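Local coordinates for putative branched chain amino acid ABC transporter, periplasmic amino acid-binding protein (Brucella ovis, PDB 4XFK), which probably serves as the periplasmic amino-acid-binding component of an ABC transport system for branched-chain and related small amino acids, at residues F134-A139 / A350-V355. The protein carries 1 engineered substitution. Residues are numbered along the deposited sequence; the frame is centred on the assembly and turned at random.
Sequences FSPNAA and AKFPMV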
loop_
_atom_site.group_PDB
_atom_site.type_symbol
_atom_site.label_atom_id
_atom_site.label_comp_id
_atom_site.label_asym_id
_atom_site.label_seq_id
_atom_site.Cartn_x
_atom_site.Cartn_y
_atom_site.Cartn_z
ATOM N N PHE A 134 -1.790 6.470 3.923
ATOM C CA PHE A 134 -1.664 5.589 5.087
ATOM C C PHE A 134 -0.760 4.384 4.857
ATOM O O PHE A 134 -0.476 3.611 5.782
ATOM C CB PHE A 134 -3.055 5.146 5.554
ATOM C CG PHE A 134 -3.898 6.289 6.038
ATOM C CD1 PHE A 134 -3.847 6.698 7.361
ATOM C CD2 PHE A 134 -4.709 6.982 5.156
ATOM C CE1 PHE A 134 -4.633 7.750 7.808
ATOM C CE2 PHE A 134 -5.480 8.048 5.587
ATOM C CZ PHE A 134 -5.441 8.429 6.918
ATOM N N SER A 135 -0.287 4.254 3.625
ATOM C CA SER A 135 0.501 3.109 3.200
ATOM C C SER A 135 1.966 3.498 3.011
ATOM O O SER A 135 2.328 4.676 3.115
ATOM C CB SER A 135 -0.053 2.612 1.866
ATOM O OG SER A 135 0.158 3.593 0.866
ATOM N N PRO A 136 2.829 2.510 2.718
ATOM C CA PRO A 136 4.169 2.888 2.253
ATOM C C PRO A 136 4.124 3.643 0.926
ATOM O O PRO A 136 3.070 3.832 0.300
ATOM C CB PRO A 136 4.877 1.538 2.064
ATOM C CG PRO A 136 4.129 0.602 2.980
ATOM C CD PRO A 136 2.697 1.053 2.896
ATOM N N ASN A 137 5.299 4.099 0.521
ATOM C CA ASN A 137 5.508 4.648 -0.809
ATOM C C ASN A 137 6.771 4.001 -1.382
ATOM O O ASN A 137 7.426 3.207 -0.693
ATOM C CB ASN A 137 5.585 6.181 -0.765
ATOM C CG ASN A 137 6.718 6.682 0.101
ATOM O OD1 ASN A 137 7.856 6.229 -0.027
ATOM N ND2 ASN A 137 6.408 7.610 1.006
ATOM N N ALA A 138 7.121 4.329 -2.620
ATOM C CA ALA A 138 8.249 3.665 -3.269
ATOM C C ALA A 138 9.543 3.781 -2.471
ATOM O O ALA A 138 10.327 2.835 -2.405
ATOM C CB ALA A 138 8.452 4.220 -4.672
ATOM N N ALA A 139 9.763 4.945 -1.874
ATOM C CA ALA A 139 10.991 5.178 -1.119
ATOM C C ALA A 139 11.050 4.304 0.127
ATOM O O ALA A 139 12.069 3.675 0.413
ATOM C CB ALA A 139 11.132 6.656 -0.756
ATOM N N ALA A 350 1.960 8.787 6.382
ATOM C CA ALA A 350 1.895 8.119 7.680
ATOM C C ALA A 350 3.251 7.544 8.083
ATOM O O ALA A 350 4.068 7.170 7.226
ATOM C CB ALA A 350 0.836 7.026 7.678
ATOM N N LYS A 351 3.473 7.498 9.397
ATOM C CA LYS A 351 4.687 6.965 10.011
ATOM C C LYS A 351 4.335 5.663 10.717
ATOM O O LYS A 351 3.428 5.633 11.552
ATOM C CB LYS A 351 5.266 7.969 11.007
ATOM C CG LYS A 351 6.573 7.505 11.619
ATOM C CD LYS A 351 7.413 8.668 12.116
ATOM C CE LYS A 351 6.919 9.196 13.428
ATOM N NZ LYS A 351 7.890 10.214 13.925
ATOM N N PHE A 352 5.046 4.588 10.381
ATOM C CA PHE A 352 4.722 3.256 10.881
ATOM C C PHE A 352 5.922 2.342 10.656
ATOM O O PHE A 352 6.762 2.627 9.808
ATOM C CB PHE A 352 3.500 2.699 10.136
ATOM C CG PHE A 352 3.573 2.883 8.646
ATOM C CD1 PHE A 352 4.359 2.034 7.867
ATOM C CD2 PHE A 352 2.895 3.918 8.025
ATOM C CE1 PHE A 352 4.484 2.224 6.515
ATOM C CE2 PHE A 352 3.006 4.110 6.657
ATOM C CZ PHE A 352 3.799 3.255 5.898
ATOM N N PRO A 353 6.007 1.239 11.414
ATOM C CA PRO A 353 7.108 0.293 11.203
ATOM C C PRO A 353 6.985 -0.506 9.904
ATOM O O PRO A 353 5.893 -0.662 9.351
ATOM C CB PRO A 353 7.006 -0.663 12.409
ATOM C CG PRO A 353 5.999 -0.083 13.318
ATOM C CD PRO A 353 5.137 0.849 12.533
ATOM N N MET A 354 8.125 -1.009 9.432
ATOM C CA MET A 354 8.192 -1.890 8.274
ATOM C C MET A 354 8.898 -3.184 8.648
ATOM O O MET A 354 9.870 -3.182 9.396
ATOM C CB MET A 354 8.925 -1.202 7.121
ATOM C CG MET A 354 8.137 -0.060 6.486
ATOM S SD MET A 354 6.644 -0.614 5.610
ATOM C CE MET A 354 7.382 -1.325 4.140
ATOM N N VAL A 355 8.403 -4.290 8.116
ATOM C CA VAL A 355 8.935 -5.603 8.425
ATOM C C VAL A 355 9.438 -6.251 7.155
ATOM O O VAL A 355 8.681 -6.436 6.198
ATOM C CB VAL A 355 7.836 -6.501 9.015
ATOM C CG1 VAL A 355 8.431 -7.801 9.534
ATOM C CG2 VAL A 355 7.124 -5.769 10.109
#
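The ring of F352 drives its far end into the backbone at the S135–P136 peptide, and this is where the contact is tightest: CZ of F352 comes to 3.4 Å from C of S135 and just as near to N of P136. Its neighbour CE2 lies 3.6 Å from the carbonyl O of F134. All three backbone atoms approach the ring obliquely, while A350 CB and M354 SD sit at its edge, in its plane. A chi1 of 46° sets CG of F352 between its own backbone N and carbonyl carbon, and from there the ring reaches the loop. The P136 and F352 side chains cross at about a right angle, CG of P136 touching CE1 of F352 on one hand and SD of M354, 3.8 Å off, on the other. M354 gets there by folding back at chi2 and chi3 (-67° and -75°), which also brings its CE against P136. Two crossover segments of the two-lobed periplasmic binding protein fold pack side by side here, probably at the hinge, as is typical of the family: A350 shares a backbone hydrogen bond with R133, and the chains run on into helix 138-152 and the rest of strand 350-360. A350 CB rests 3.9 Å from F134 CA, also buried; F134 sends its CB away from 350-355, and its side chain packs on L115 and M343. No hydrogen bond joins the two segments; the buried carbonyls of F134 and S135 are taken by Y341 and Q349. The loose side is at K351, partly exposed: its CB leaves the backbone away from 134-139, and NZ forms a salt bridge with D383.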